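Local coordinates for protein yahD a copper inducible hydrolase (Lactococcus lactis subsp. lactis, PDB 3OG9) that probably acts as a hydrolase of the alpha/beta fold, is induced by copper and binds D-malate in its pocket, at residues E37-S42 and K203-T208; I131-M136 and L199-W204; K150-S155 and G173-S178. All blocks are in the same frame, centred on the assembly; numbering follows the deposited sequence. Where two conformers were deposited one is given.

Contact 1 (E37-S42 and K203-T208); sequences EMIAPS and KWLTET
Next to Leu205, which meets Ala40 across the contact, lies the indole of Trp204, with Thr208 OG1, in the conformer described here, over the centre of one face, 3.6 Å above the plane; this ring is turned to the core, where it touches Ile131 and meets the ring of Phe153. The arrangement belongs to the alpha/beta hydrolase fold: the C-terminal helix 195-208 and the short helix 33-39 lie side by side on the same face of the central sheet, where Ile39 also reaches Ile131 of strand 129-133. The contact is small, made by aliphatic groups and one carbonyl oxygen, with no hydrogen bond across it. One methyl of Leu205 does the touching. Leu205 CD2 comes within 3.7 Å of Ala40 CB. Leu205 CD2 also lies 3.8 Å from Ile39 O. With CG anti to the backbone N (chi1 -164°), Leu205 extends from its helix toward the end of the other, and its side chain crosses that of Ile39 at about a right angle. Ala40 is the first residue to leave helical geometry, and its lone methyl suits a place where a leucine branch comes close to the turning chain. Branched Ile39 serves two neighbours, helix 195-208 and the strand beneath. The outward side of segment 203-208 is polar, as befits an exposed surface. In the same Thr208 conformer the hydroxyl over the indole is tied down by Trp204 O, which also takes the Thr208 amide. Lys203 O accepts from both Glu207 N and Thr206 OG1, the latter lying in the carbonyl plane on a lone pair. One turn apart, Lys203 and Glu207 form a salt bridge, with Lys203 NZ 2.7 Å from Glu207 OE2.

Contact 2 (I131-M136 and L199-W204); sequences IAFHGM and LAAKKW. Unlike the reference sequence in segment 199-204: Lys202 (reference Asn).
The backbone bond from Trp204 N to Ala200 O, 2.9 Å, holds the helical turn that delivers Trp204 onto Ile131. Here the C-terminal helix of the alpha/beta hydrolase fold covers the central sheet, running nearly antiparallel to strand 129-133, with segment axes at 169° and 10.2 Å apart. Ile131 divides its branches between two partners. Its CG1 arm slides past the indole in the opposite direction, Ile131 CG1 lying 3.6 Å from Trp204 CZ3 and CD1 also close to that ring atom. With chi1 at -67°, CG1 lies beside the backbone N and CG2 anti to it; Ile131 CG2 turns to Ala201 and stops 3.8 Å from Ala201 CB. A beta-branched residue suits a strand that must fill space on two sides, while alanine keeps the helix near the sheet. Phe133, two residues on along the same face of the strand, starts out alongside the helix but brings its far end in, and its ring also packs on Leu193 and Val198. Beyond the strand, His134 NE2 hydrogen-bonds to Glu197 of the same helix, and Met136 touches the bound D-malate. The methyl of Ala201 thus has a second neighbour besides Ile131: Phe133 CZ, 3.7 Å from Ala201 CB.

Contact 3 (K150-S155 and G173-S178); sequences KHVFLS and GDLEDS
Leu175 points its CD1 methyl at the end of Leu154, and the two side chains meet tip to tip, Leu175 CD1 lying 3.8 Å from Leu154 CD1. They join the first strand and the helix of a beta-alpha-beta crossover, in which strand 151-156 leads through helix 165-177 to the neighbouring parallel strand 181-186. The same methyl reaches Val152 more loosely, with Leu175 CD1 4.2 Å from Val152 CG1, so one leucine from the helix spans two residues of the strand. Val152 and Leu154 face helix 165-177, while the alternating His151 and Phe153 turn to the other face of the sheet, where helix 195-208 lies. Both inward residues are aliphatic, as suits a buried strand-helix interface. In Leu154 and Leu175 alike CD1 lies anti to CA (chi2 171° and 162°), which extends the CD1 arm of each far enough to bridge backbones whose nearest CA atoms, those of Val152 and Leu175, are 8.6 Å apart. Helix 111-121 shares this side of the sheet: its Leu117 touches Leu154, Phe120 touches Val152 and Leu121 touches Leu175. Away from the sheet the helix carries acidic residues, among them Asp174, whose OD1 accepts from Gln137. Within the helix Asp177 N donates to Gly173 O at 2.8 Å.

The helices of the three contacts lie on both faces of one sheet. Contacts 1 and 2, with centres 10 Å apart, share helix 195-208 on one face, and Lys202 NZ ties them further by reaching Met38 O at 2.8 Å. Contact 3 lies across the sheet, its centre about 12 Å from that of contact 2; their strands are neighbours, joined where Ala132 N meets Phe153 O at 2.8 Å. Ser155 OG, bonded to His134 N and Glu197, links them again. Contact 2 reaches the malate pocket itself through Met136, and the Phe133 side chain is about 7 Å from that of Ser110, which binds malate and is probably the nucleophile of a triad with His191 and Asp160. Contact 1 lies away from this site.

Contact 1 (E37-S42 and K203-T208)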
ATOM      1  N   GLU A  37      11.818  -7.339   4.726  1.00  8.10           N
ATOM      2  CA  GLU A  37      13.204  -7.759   4.822  1.00  9.75           C
ATOM      3  C   GLU A  37      13.632  -8.720   3.690  1.00  9.29           C
ATOM      4  O   GLU A  37      14.782  -8.673   3.269  1.00  8.95           O
ATOM      5  CB  GLU A  37      13.506  -8.336   6.208  1.00 10.22           C
ATOM      6  CG  GLU A  37      13.645  -7.242   7.271  1.00 11.79           C
ATOM      7  CD  GLU A  37      13.534  -7.739   8.718  1.00 14.39           C
ATOM      8  OE1 GLU A  37      13.861  -6.932   9.628  1.00 19.61           O
ATOM      9  OE2 GLU A  37      13.123  -8.905   8.980  1.00 19.48           O
ATOM     10  N   MET A  38      12.713  -9.546   3.196  0.50  9.06           N
ATOM     11  CA  MET A  38      12.989 -10.409   2.027  0.50 10.08           C
ATOM     12  C   MET A  38      12.948  -9.645   0.697  0.50  9.01           C
ATOM     13  O   MET A  38      13.757  -9.900  -0.204  0.50  8.43           O
ATOM     14  CB  MET A  38      12.026 -11.612   1.973  0.50  9.96           C
ATOM     15  CG  MET A  38      12.264 -12.651   3.056  0.50 11.82           C
ATOM     16  SD  MET A  38      11.491 -14.274   2.771  0.50 14.35           S
ATOM     17  CE  MET A  38      12.469 -14.844   1.379  0.50 15.14           C
ATOM     18  N   ILE A  39      12.015  -8.705   0.580  1.00  8.33           N
ATOM     19  CA  ILE A  39      11.850  -7.932  -0.636  1.00  7.69           C
ATOM     20  C   ILE A  39      12.992  -6.931  -0.870  1.00  8.16           C
ATOM     21  O   ILE A  39      13.495  -6.792  -1.995  1.00  7.93           O
ATOM     22  CB  ILE A  39      10.505  -7.199  -0.614  1.00  7.64           C
ATOM     23  CG1 ILE A  39       9.348  -8.211  -0.644  1.00  6.71           C
ATOM     24  CG2 ILE A  39      10.377  -6.182  -1.795  1.00  7.20           C
ATOM     25  CD1 ILE A  39       7.982  -7.564  -0.395  1.00  5.66           C
ATOM     26  N   ALA A  40      13.375  -6.226   0.188  1.00  8.54           N
ATOM     27  CA  ALA A  40      14.359  -5.153   0.091  1.00  8.99           C
ATOM     28  C   ALA A  40      15.364  -5.287   1.223  1.00  9.44           C
ATOM     29  O   ALA A  40      15.310  -4.508   2.176  1.00  9.19           O
ATOM     30  CB  ALA A  40      13.652  -3.800   0.166  1.00  9.94           C
ATOM     31  N   PRO A  41      16.264  -6.295   1.149  1.00 10.11           N
ATOM     32  CA  PRO A  41      17.209  -6.514   2.249  1.00 10.45           C
ATOM     33  C   PRO A  41      18.023  -5.259   2.570  1.00 10.42           C
ATOM     34  O   PRO A  41      18.469  -4.574   1.642  1.00 10.37           O
ATOM     35  CB  PRO A  41      18.141  -7.622   1.704  1.00 10.74           C
ATOM     36  CG  PRO A  41      17.278  -8.392   0.771  1.00 11.22           C
ATOM     37  CD  PRO A  41      16.447  -7.306   0.078  1.00 10.30           C
ATOM     38  N   SER A  42      18.187  -4.968   3.866  1.00 10.78           N
ATOM     39  CA  SER A  42      19.030  -3.864   4.361  1.00 10.96           C
ATOM     40  C   SER A  42      18.351  -2.474   4.333  1.00  9.59           C
ATOM     41  O   SER A  42      18.913  -1.509   4.851  1.00  9.00           O
ATOM     42  CB  SER A  42      20.380  -3.775   3.606  1.00 12.40           C
ATOM     43  OG  SER A  42      21.082  -5.011   3.487  1.00 15.22           O
ATOM     44  N   LYS A 203      12.285  -9.689  -6.984  1.00  7.44           N
ATOM     45  CA  LYS A 203      12.942  -9.672  -8.290  1.00  9.10           C
ATOM     46  C   LYS A 203      12.678  -8.365  -9.031  1.00  8.64           C
ATOM     47  O   LYS A 203      13.592  -7.736  -9.593  1.00  8.57           O
ATOM     48  CB  LYS A 203      12.493 -10.877  -9.106  1.00  9.15           C
ATOM     49  CG  LYS A 203      13.084 -10.971 -10.521  1.00 12.66           C
ATOM     50  CD  LYS A 203      12.764 -12.374 -11.073  1.00 18.33           C
ATOM     51  CE  LYS A 203      12.546 -12.385 -12.565  1.00 23.87           C
ATOM     52  NZ  LYS A 203      13.567 -11.562 -13.261  1.00 24.21           N
ATOM     53  N   TRP A 204      11.425  -7.942  -9.035  1.00  8.80           N
ATOM     54  CA  TRP A 204      11.044  -6.677  -9.665  1.00  8.38           C
ATOM     55  C   TRP A 204      11.813  -5.497  -9.071  1.00  9.28           C
ATOM     56  O   TRP A 204      12.345  -4.666  -9.818  1.00  8.88           O
ATOM     57  CB  TRP A 204       9.555  -6.445  -9.496  1.00  8.19           C
ATOM     58  CG  TRP A 204       9.052  -5.123 -10.013  1.00  6.73           C
ATOM     59  CD1 TRP A 204       8.733  -4.819 -11.303  1.00  7.26           C
ATOM     60  CD2 TRP A 204       8.767  -3.951  -9.239  1.00  7.66           C
ATOM     61  NE1 TRP A 204       8.257  -3.528 -11.387  1.00  8.79           N
ATOM     62  CE2 TRP A 204       8.266  -2.968 -10.136  1.00  7.13           C
ATOM     63  CE3 TRP A 204       8.883  -3.630  -7.882  1.00  6.96           C
ATOM     64  CZ2 TRP A 204       7.891  -1.693  -9.720  1.00  6.46           C
ATOM     65  CZ3 TRP A 204       8.479  -2.331  -7.456  1.00  8.45           C
ATOM     66  CH2 TRP A 204       7.970  -1.404  -8.373  1.00  6.02           C
ATOM     67  N   LEU A 205      11.932  -5.450  -7.743  1.00  9.75           N
ATOM     68  CA  LEU A 205      12.687  -4.367  -7.119  1.00 10.79           C
ATOM     69  C   LEU A 205      14.161  -4.323  -7.558  1.00 12.19           C
ATOM     70  O   LEU A 205      14.676  -3.231  -7.816  1.00 11.73           O
ATOM     71  CB  LEU A 205      12.585  -4.403  -5.586  1.00 10.23           C
ATOM     72  CG  LEU A 205      13.021  -3.118  -4.869  1.00 12.92           C
ATOM     73  CD1 LEU A 205      12.189  -1.896  -5.254  1.00 11.75           C
ATOM     74  CD2 LEU A 205      12.920  -3.308  -3.378  1.00 10.18           C
ATOM     75  N   THR A 206      14.828  -5.484  -7.653  1.00 13.17           N
ATOM     76  CA  THR A 206      16.206  -5.548  -8.225  1.00 15.38           C
ATOM     77  C   THR A 206      16.320  -4.982  -9.649  1.00 16.18           C
ATOM     78  O   THR A 206      17.359  -4.436 -10.033  1.00 15.95           O
ATOM     79  CB  THR A 206      16.829  -6.984  -8.218  1.00 15.90           C
ATOM     80  OG1 THR A 206      16.305  -7.776  -9.299  1.00 17.16           O
ATOM     81  CG2 THR A 206      16.576  -7.664  -6.898  1.00 16.68           C
ATOM     82  N   GLU A 207      15.252  -5.117 -10.424  1.00 17.27           N
ATOM     83  CA  GLU A 207      15.206  -4.601 -11.796  1.00 19.20           C
ATOM     84  C   GLU A 207      14.921  -3.130 -11.857  1.00 20.05           C
ATOM     85  O   GLU A 207      15.411  -2.443 -12.748  1.00 20.23           O
ATOM     86  CB  GLU A 207      14.146  -5.337 -12.614  1.00 19.48           C
ATOM     87  CG  GLU A 207      14.475  -6.791 -12.780  1.00 22.23           C
ATOM     88  CD  GLU A 207      13.311  -7.610 -13.283  1.00 28.04           C
ATOM     89  OE1 GLU A 207      12.310  -7.017 -13.730  1.00 29.43           O
ATOM     90  OE2 GLU A 207      13.398  -8.854 -13.228  1.00 29.83           O
ATOM     91  N   THR A 208      14.079  -2.632 -10.951  0.50 20.36           N
ATOM     92  CA  THR A 208      13.642  -1.225 -11.010  0.50 21.12           C
ATOM     93  C   THR A 208      14.379  -0.304 -10.042  0.50 22.67           C
ATOM     94  O   THR A 208      14.443   0.910 -10.266  0.50 23.11           O
ATOM     95  CB  THR A 208      12.127  -1.061 -10.731  0.50 20.83           C
ATOM     96  OG1 THR A 208      11.808  -1.626  -9.454  0.50 18.07           O
ATOM     97  CG2 THR A 208      11.285  -1.713 -11.818  0.50 19.67           C
TER

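Contact 2 (I131-M136 and L199-W204)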
ATOM      1  N   ILE A 131       4.660  -1.260  -4.031  1.00  6.52           N
ATOM      2  CA  ILE A 131       4.444  -2.682  -4.187  1.00  5.59           C
ATOM      3  C   ILE A 131       3.134  -2.931  -3.457  1.00  6.03           C
ATOM      4  O   ILE A 131       3.066  -2.792  -2.218  1.00  5.40           O
ATOM      5  CB  ILE A 131       5.612  -3.481  -3.545  1.00  6.61           C
ATOM      6  CG1 ILE A 131       6.891  -3.218  -4.356  1.00  7.99           C
ATOM      7  CG2 ILE A 131       5.311  -5.023  -3.509  1.00  6.70           C
ATOM      8  CD1 ILE A 131       8.179  -3.779  -3.798  1.00  5.70           C
ATOM      9  N   ALA A 132       2.087  -3.272  -4.218  1.00  5.33           N
ATOM     10  CA  ALA A 132       0.736  -3.462  -3.631  1.00  5.11           C
ATOM     11  C   ALA A 132       0.306  -4.904  -3.811  1.00  4.92           C
ATOM     12  O   ALA A 132       0.032  -5.310  -4.929  1.00  7.08           O
ATOM     13  CB  ALA A 132      -0.281  -2.562  -4.325  1.00  3.53           C
ATOM     14  N   PHE A 133       0.254  -5.677  -2.732  1.00  5.25           N
ATOM     15  CA  PHE A 133      -0.250  -7.053  -2.811  1.00  5.36           C
ATOM     16  C   PHE A 133      -1.741  -7.109  -2.600  1.00  5.64           C
ATOM     17  O   PHE A 133      -2.245  -6.685  -1.549  1.00  5.21           O
ATOM     18  CB  PHE A 133       0.446  -7.960  -1.805  1.00  4.27           C
ATOM     19  CG  PHE A 133       1.956  -8.025  -1.968  1.00  5.94           C
ATOM     20  CD1 PHE A 133       2.534  -8.657  -3.069  1.00  7.14           C
ATOM     21  CD2 PHE A 133       2.805  -7.480  -0.992  1.00  4.00           C
ATOM     22  CE1 PHE A 133       3.956  -8.723  -3.209  1.00  6.32           C
ATOM     23  CE2 PHE A 133       4.222  -7.547  -1.129  1.00  4.24           C
ATOM     24  CZ  PHE A 133       4.786  -8.162  -2.224  1.00  5.18           C
ATOM     25  N   HIS A 134      -2.443  -7.615  -3.610  1.00  5.61           N
ATOM     26  CA  HIS A 134      -3.901  -7.763  -3.581  1.00  6.38           C
ATOM     27  C   HIS A 134      -4.649  -6.470  -3.263  1.00  6.37           C
ATOM     28  O   HIS A 134      -5.582  -6.441  -2.432  1.00  5.39           O
ATOM     29  CB  HIS A 134      -4.292  -8.936  -2.662  1.00  6.62           C
ATOM     30  CG  HIS A 134      -3.646 -10.202  -3.100  1.00  6.96           C
ATOM     31  ND1 HIS A 134      -4.006 -10.831  -4.270  1.00  9.51           N
ATOM     32  CD2 HIS A 134      -2.581 -10.879  -2.613  1.00  6.65           C
ATOM     33  CE1 HIS A 134      -3.202 -11.861  -4.474  1.00 11.05           C
ATOM     34  NE2 HIS A 134      -2.335 -11.916  -3.479  1.00  9.12           N
ATOM     35  N   GLY A 135      -4.244  -5.419  -3.977  1.00  7.19           N
ATOM     36  CA  GLY A 135      -4.873  -4.121  -3.886  1.00  7.26           C
ATOM     37  C   GLY A 135      -6.067  -3.978  -4.834  1.00  7.83           C
ATOM     38  O   GLY A 135      -6.330  -4.833  -5.722  1.00  7.20           O
ATOM     39  N   MET A 136      -6.779  -2.858  -4.670  1.00  7.11           N
ATOM     40  CA  MET A 136      -7.963  -2.578  -5.445  1.00  7.57           C
ATOM     41  C   MET A 136      -8.221  -1.095  -5.489  1.00  7.21           C
ATOM     42  O   MET A 136      -7.620  -0.338  -4.733  1.00  5.78           O
ATOM     43  CB  MET A 136      -9.166  -3.278  -4.807  1.00  7.59           C
ATOM     44  CG  MET A 136      -9.605  -2.690  -3.438  1.00  8.33           C
ATOM     45  SD  MET A 136     -10.697  -3.839  -2.580  1.00 15.11           S
ATOM     46  CE  MET A 136     -11.933  -4.052  -3.808  1.00 11.06           C
ATOM     47  N   LEU A 199       8.466 -13.163  -3.750  1.00  6.74           N
ATOM     48  CA  LEU A 199       9.687 -13.321  -4.562  1.00  8.09           C
ATOM     49  C   LEU A 199       9.633 -12.540  -5.888  1.00  7.03           C
ATOM     50  O   LEU A 199      10.659 -12.008  -6.340  1.00  7.86           O
ATOM     51  CB  LEU A 199      10.022 -14.800  -4.795  1.00  8.55           C
ATOM     52  CG  LEU A 199      10.373 -15.560  -3.503  1.00 12.23           C
ATOM     53  CD1 LEU A 199      10.787 -17.004  -3.825  1.00 18.15           C
ATOM     54  CD2 LEU A 199      11.499 -14.856  -2.746  1.00 17.58           C
ATOM     55  N   ALA A 200       8.457 -12.486  -6.506  1.00  6.44           N
ATOM     56  CA  ALA A 200       8.262 -11.733  -7.740  1.00  6.68           C
ATOM     57  C   ALA A 200       8.540 -10.237  -7.495  1.00  6.09           C
ATOM     58  O   ALA A 200       9.178  -9.541  -8.312  1.00  4.96           O
ATOM     59  CB  ALA A 200       6.866 -11.949  -8.284  1.00  6.15           C
ATOM     60  N   ALA A 201       8.078  -9.745  -6.342  1.00  6.06           N
ATOM     61  CA  ALA A 201       8.287  -8.326  -5.974  1.00  5.63           C
ATOM     62  C   ALA A 201       9.762  -8.039  -5.674  1.00  6.01           C
ATOM     63  O   ALA A 201      10.325  -7.017  -6.125  1.00  5.24           O
ATOM     64  CB  ALA A 201       7.414  -7.972  -4.775  1.00  4.98           C
ATOM     65  N   LYS A 202      10.405  -8.963  -4.949  1.00  6.26           N
ATOM     66  CA  LYS A 202      11.862  -8.941  -4.721  1.00  6.40           C
ATOM     67  C   LYS A 202      12.642  -8.837  -6.043  1.00  6.02           C
ATOM     68  O   LYS A 202      13.545  -8.000  -6.221  1.00  4.63           O
ATOM     69  CB  LYS A 202      12.277 -10.223  -3.966  1.00  7.14           C
ATOM     70  CG  LYS A 202      13.775 -10.308  -3.580  1.00  7.64           C
ATOM     71  CD  LYS A 202      14.074 -11.616  -2.834  1.00  7.84           C
ATOM     72  CE  LYS A 202      15.581 -11.742  -2.490  1.00 12.05           C
ATOM     73  NZ  LYS A 202      16.058 -10.693  -1.515  1.00 14.64           N
ATOM     74  N   LYS A 203      12.285  -9.689  -6.984  1.00  7.44           N
ATOM     75  CA  LYS A 203      12.942  -9.672  -8.290  1.00  9.10           C
ATOM     76  C   LYS A 203      12.678  -8.365  -9.031  1.00  8.64           C
ATOM     77  O   LYS A 203      13.592  -7.736  -9.593  1.00  8.57           O
ATOM     78  CB  LYS A 203      12.493 -10.877  -9.106  1.00  9.15           C
ATOM     79  CG  LYS A 203      13.084 -10.971 -10.521  1.00 12.66           C
ATOM     80  CD  LYS A 203      12.764 -12.374 -11.073  1.00 18.33           C
ATOM     81  CE  LYS A 203      12.546 -12.385 -12.565  1.00 23.87           C
ATOM     82  NZ  LYS A 203      13.567 -11.562 -13.261  1.00 24.21           N
ATOM     83  N   TRP A 204      11.425  -7.942  -9.035  1.00  8.80           N
ATOM     84  CA  TRP A 204      11.044  -6.677  -9.665  1.00  8.38           C
ATOM     85  C   TRP A 204      11.813  -5.497  -9.071  1.00  9.28           C
ATOM     86  O   TRP A 204      12.345  -4.666  -9.818  1.00  8.88           O
ATOM     87  CB  TRP A 204       9.555  -6.445  -9.496  1.00  8.19           C
ATOM     88  CG  TRP A 204       9.052  -5.123 -10.013  1.00  6.73           C
ATOM     89  CD1 TRP A 204       8.733  -4.819 -11.303  1.00  7.26           C
ATOM     90  CD2 TRP A 204       8.767  -3.951  -9.239  1.00  7.66           C
ATOM     91  NE1 TRP A 204       8.257  -3.528 -11.387  1.00  8.79           N
ATOM     92  CE2 TRP A 204       8.266  -2.968 -10.136  1.00  7.13           C
ATOM     93  CE3 TRP A 204       8.883  -3.630  -7.882  1.00  6.96           C
ATOM     94  CZ2 TRP A 204       7.891  -1.693  -9.720  1.00  6.46           C
ATOM     95  CZ3 TRP A 204       8.479  -2.331  -7.456  1.00  8.45           C
ATOM     96  CH2 TRP A 204       7.970  -1.404  -8.373  1.00  6.02           C
TER

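Contact 3 (K150-S155 and G173-S178)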
ATOM      1  N   LYS A 150       6.946   6.845 -12.685  1.00  9.81           N
ATOM      2  CA  LYS A 150       6.854   5.967 -11.523  1.00  8.56           C
ATOM      3  C   LYS A 150       6.684   4.496 -11.896  1.00  8.31           C
ATOM      4  O   LYS A 150       6.106   4.169 -12.946  1.00  9.17           O
ATOM      5  CB  LYS A 150       5.682   6.410 -10.619  1.00  9.38           C
ATOM      6  CG  LYS A 150       5.757   7.878 -10.182  1.00  7.99           C
ATOM      7  CD  LYS A 150       6.917   8.139  -9.277  1.00  8.26           C
ATOM      8  CE  LYS A 150       6.723   9.495  -8.585  1.00 11.50           C
ATOM      9  NZ  LYS A 150       7.811   9.625  -7.625  1.00 11.04           N
ATOM     10  N   HIS A 151       7.208   3.619 -11.040  1.00  7.37           N
ATOM     11  CA  HIS A 151       7.121   2.183 -11.234  1.00  7.29           C
ATOM     12  C   HIS A 151       6.326   1.587 -10.085  1.00  5.86           C
ATOM     13  O   HIS A 151       6.513   1.952  -8.922  1.00  6.85           O
ATOM     14  CB  HIS A 151       8.515   1.574 -11.296  1.00  7.85           C
ATOM     15  CG  HIS A 151       9.175   1.748 -12.629  1.00 10.81           C
ATOM     16  ND1 HIS A 151       9.068   0.809 -13.631  1.00 11.76           N
ATOM     17  CD2 HIS A 151       9.943   2.746 -13.127  1.00 10.94           C
ATOM     18  CE1 HIS A 151       9.733   1.225 -14.695  1.00 13.29           C
ATOM     19  NE2 HIS A 151      10.257   2.403 -14.422  1.00 10.51           N
ATOM     20  N   VAL A 152       5.399   0.700 -10.416  1.00  3.71           N
ATOM     21  CA  VAL A 152       4.468   0.188  -9.416  1.00  4.29           C
ATOM     22  C   VAL A 152       4.282  -1.305  -9.694  1.00  3.88           C
ATOM     23  O   VAL A 152       4.109  -1.698 -10.860  1.00  5.00           O
ATOM     24  CB  VAL A 152       3.079   0.923  -9.508  1.00  3.32           C
ATOM     25  CG1 VAL A 152       2.008   0.179  -8.667  1.00  3.35           C
ATOM     26  CG2 VAL A 152       3.213   2.380  -8.997  1.00  6.47           C
ATOM     27  N   PHE A 153       4.343  -2.119  -8.644  1.00  3.58           N
ATOM     28  CA  PHE A 153       4.117  -3.588  -8.733  1.00  3.94           C
ATOM     29  C   PHE A 153       2.759  -3.908  -8.098  1.00  3.88           C
ATOM     30  O   PHE A 153       2.482  -3.411  -6.991  1.00  4.05           O
ATOM     31  CB  PHE A 153       5.215  -4.309  -7.912  1.00  3.70           C
ATOM     32  CG  PHE A 153       5.067  -5.838  -7.871  1.00  4.62           C
ATOM     33  CD1 PHE A 153       5.773  -6.639  -8.758  1.00  6.89           C
ATOM     34  CD2 PHE A 153       4.263  -6.443  -6.919  1.00  5.14           C
ATOM     35  CE1 PHE A 153       5.649  -8.047  -8.703  1.00  6.19           C
ATOM     36  CE2 PHE A 153       4.118  -7.857  -6.844  1.00  8.15           C
ATOM     37  CZ  PHE A 153       4.800  -8.646  -7.760  1.00  4.47           C
ATOM     38  N   LEU A 154       1.915  -4.688  -8.800  1.00  4.74           N
ATOM     39  CA  LEU A 154       0.602  -5.075  -8.306  1.00  4.38           C
ATOM     40  C   LEU A 154       0.434  -6.556  -8.446  1.00  5.44           C
ATOM     41  O   LEU A 154       0.755  -7.127  -9.506  1.00  6.71           O
ATOM     42  CB  LEU A 154      -0.538  -4.427  -9.121  1.00  4.36           C
ATOM     43  CG  LEU A 154      -0.549  -2.912  -9.252  1.00  4.13           C
ATOM     44  CD1 LEU A 154      -1.624  -2.461 -10.264  1.00  5.65           C
ATOM     45  CD2 LEU A 154      -0.790  -2.229  -7.906  1.00  4.28           C
ATOM     46  N   SER A 155      -0.120  -7.187  -7.421  1.00  4.88           N
ATOM     47  CA  SER A 155      -0.545  -8.597  -7.602  1.00  4.83           C
ATOM     48  C   SER A 155      -2.065  -8.675  -7.659  1.00  5.61           C
ATOM     49  O   SER A 155      -2.748  -7.823  -7.097  1.00  4.59           O
ATOM     50  CB  SER A 155      -0.038  -9.476  -6.481  1.00  5.03           C
ATOM     51  OG  SER A 155      -0.684  -9.169  -5.261  1.00  6.69           O
ATOM     52  N   GLY A 173      -5.995   0.916 -14.753  1.00  8.97           N
ATOM     53  CA  GLY A 173      -6.346   2.028 -15.656  1.00  9.89           C
ATOM     54  C   GLY A 173      -6.057   3.383 -15.035  1.00  9.86           C
ATOM     55  O   GLY A 173      -5.482   4.254 -15.688  1.00  9.31           O
ATOM     56  N   ASP A 174      -6.458   3.596 -13.776  1.00  9.71           N
ATOM     57  CA  ASP A 174      -6.142   4.870 -13.105  1.00  9.47           C
ATOM     58  C   ASP A 174      -4.644   5.097 -13.029  1.00  9.72           C
ATOM     59  O   ASP A 174      -4.173   6.191 -13.311  1.00  9.77           O
ATOM     60  CB  ASP A 174      -6.744   4.950 -11.692  1.00  9.29           C
ATOM     61  CG  ASP A 174      -8.282   5.146 -11.711  1.00 13.97           C
ATOM     62  OD1 ASP A 174      -8.900   5.065 -10.631  1.00 17.45           O
ATOM     63  OD2 ASP A 174      -8.859   5.408 -12.784  1.00 16.67           O
ATOM     64  N   LEU A 175      -3.886   4.072 -12.649  1.00  9.76           N
ATOM     65  CA  LEU A 175      -2.411   4.202 -12.625  1.00  9.64           C
ATOM     66  C   LEU A 175      -1.786   4.459 -14.011  1.00 10.65           C
ATOM     67  O   LEU A 175      -0.903   5.310 -14.158  1.00 10.24           O
ATOM     68  CB  LEU A 175      -1.778   2.954 -12.001  1.00  9.66           C
ATOM     69  CG  LEU A 175      -2.077   2.815 -10.490  1.00  8.10           C
ATOM     70  CD1 LEU A 175      -1.831   1.371 -10.031  1.00  8.67           C
ATOM     71  CD2 LEU A 175      -1.294   3.811  -9.671  1.00 11.43           C
ATOM     72  N   GLU A 176      -2.237   3.718 -15.014  1.00 10.61           N
ATOM     73  CA  GLU A 176      -1.683   3.892 -16.370  1.00 13.42           C
ATOM     74  C   GLU A 176      -2.095   5.228 -16.994  1.00 13.29           C
ATOM     75  O   GLU A 176      -1.301   5.873 -17.689  1.00 13.61           O
ATOM     76  CB  GLU A 176      -2.054   2.709 -17.234  1.00 12.55           C
ATOM     77  CG  GLU A 176      -1.144   1.552 -16.889  1.00 17.23           C
ATOM     78  CD  GLU A 176      -1.478   0.266 -17.592  1.00 25.02           C
ATOM     79  OE1 GLU A 176      -2.622   0.142 -18.119  1.00 27.01           O
ATOM     80  OE2 GLU A 176      -0.578  -0.622 -17.595  1.00 26.48           O
ATOM     81  N   ASP A 177      -3.330   5.644 -16.734  1.00 13.59           N
ATOM     82  CA  ASP A 177      -3.752   6.986 -17.134  1.00 13.86           C
ATOM     83  C   ASP A 177      -2.916   8.109 -16.519  1.00 13.85           C
ATOM     84  O   ASP A 177      -2.781   9.175 -17.126  1.00 14.06           O
ATOM     85  CB  ASP A 177      -5.226   7.214 -16.821  1.00 14.70           C
ATOM     86  CG  ASP A 177      -6.153   6.356 -17.692  1.00 15.33           C
ATOM     87  OD1 ASP A 177      -5.683   5.622 -18.624  1.00 19.07           O
ATOM     88  OD2 ASP A 177      -7.364   6.410 -17.426  1.00 16.97           O
ATOM     89  N   SER A 178      -2.364   7.864 -15.328  0.50 13.26           N
ATOM     90  CA  SER A 178      -1.480   8.828 -14.659  0.50 12.81           C
ATOM     91  C   SER A 178      -0.049   8.743 -15.192  0.50 12.36           C
ATOM     92  O   SER A 178       0.787   9.618 -14.927  0.50 11.84           O
ATOM     93  CB  SER A 178      -1.490   8.611 -13.139  0.50 12.57           C
ATOM     94  OG  SER A 178      -0.935   7.357 -12.788  0.50 14.13           O
TER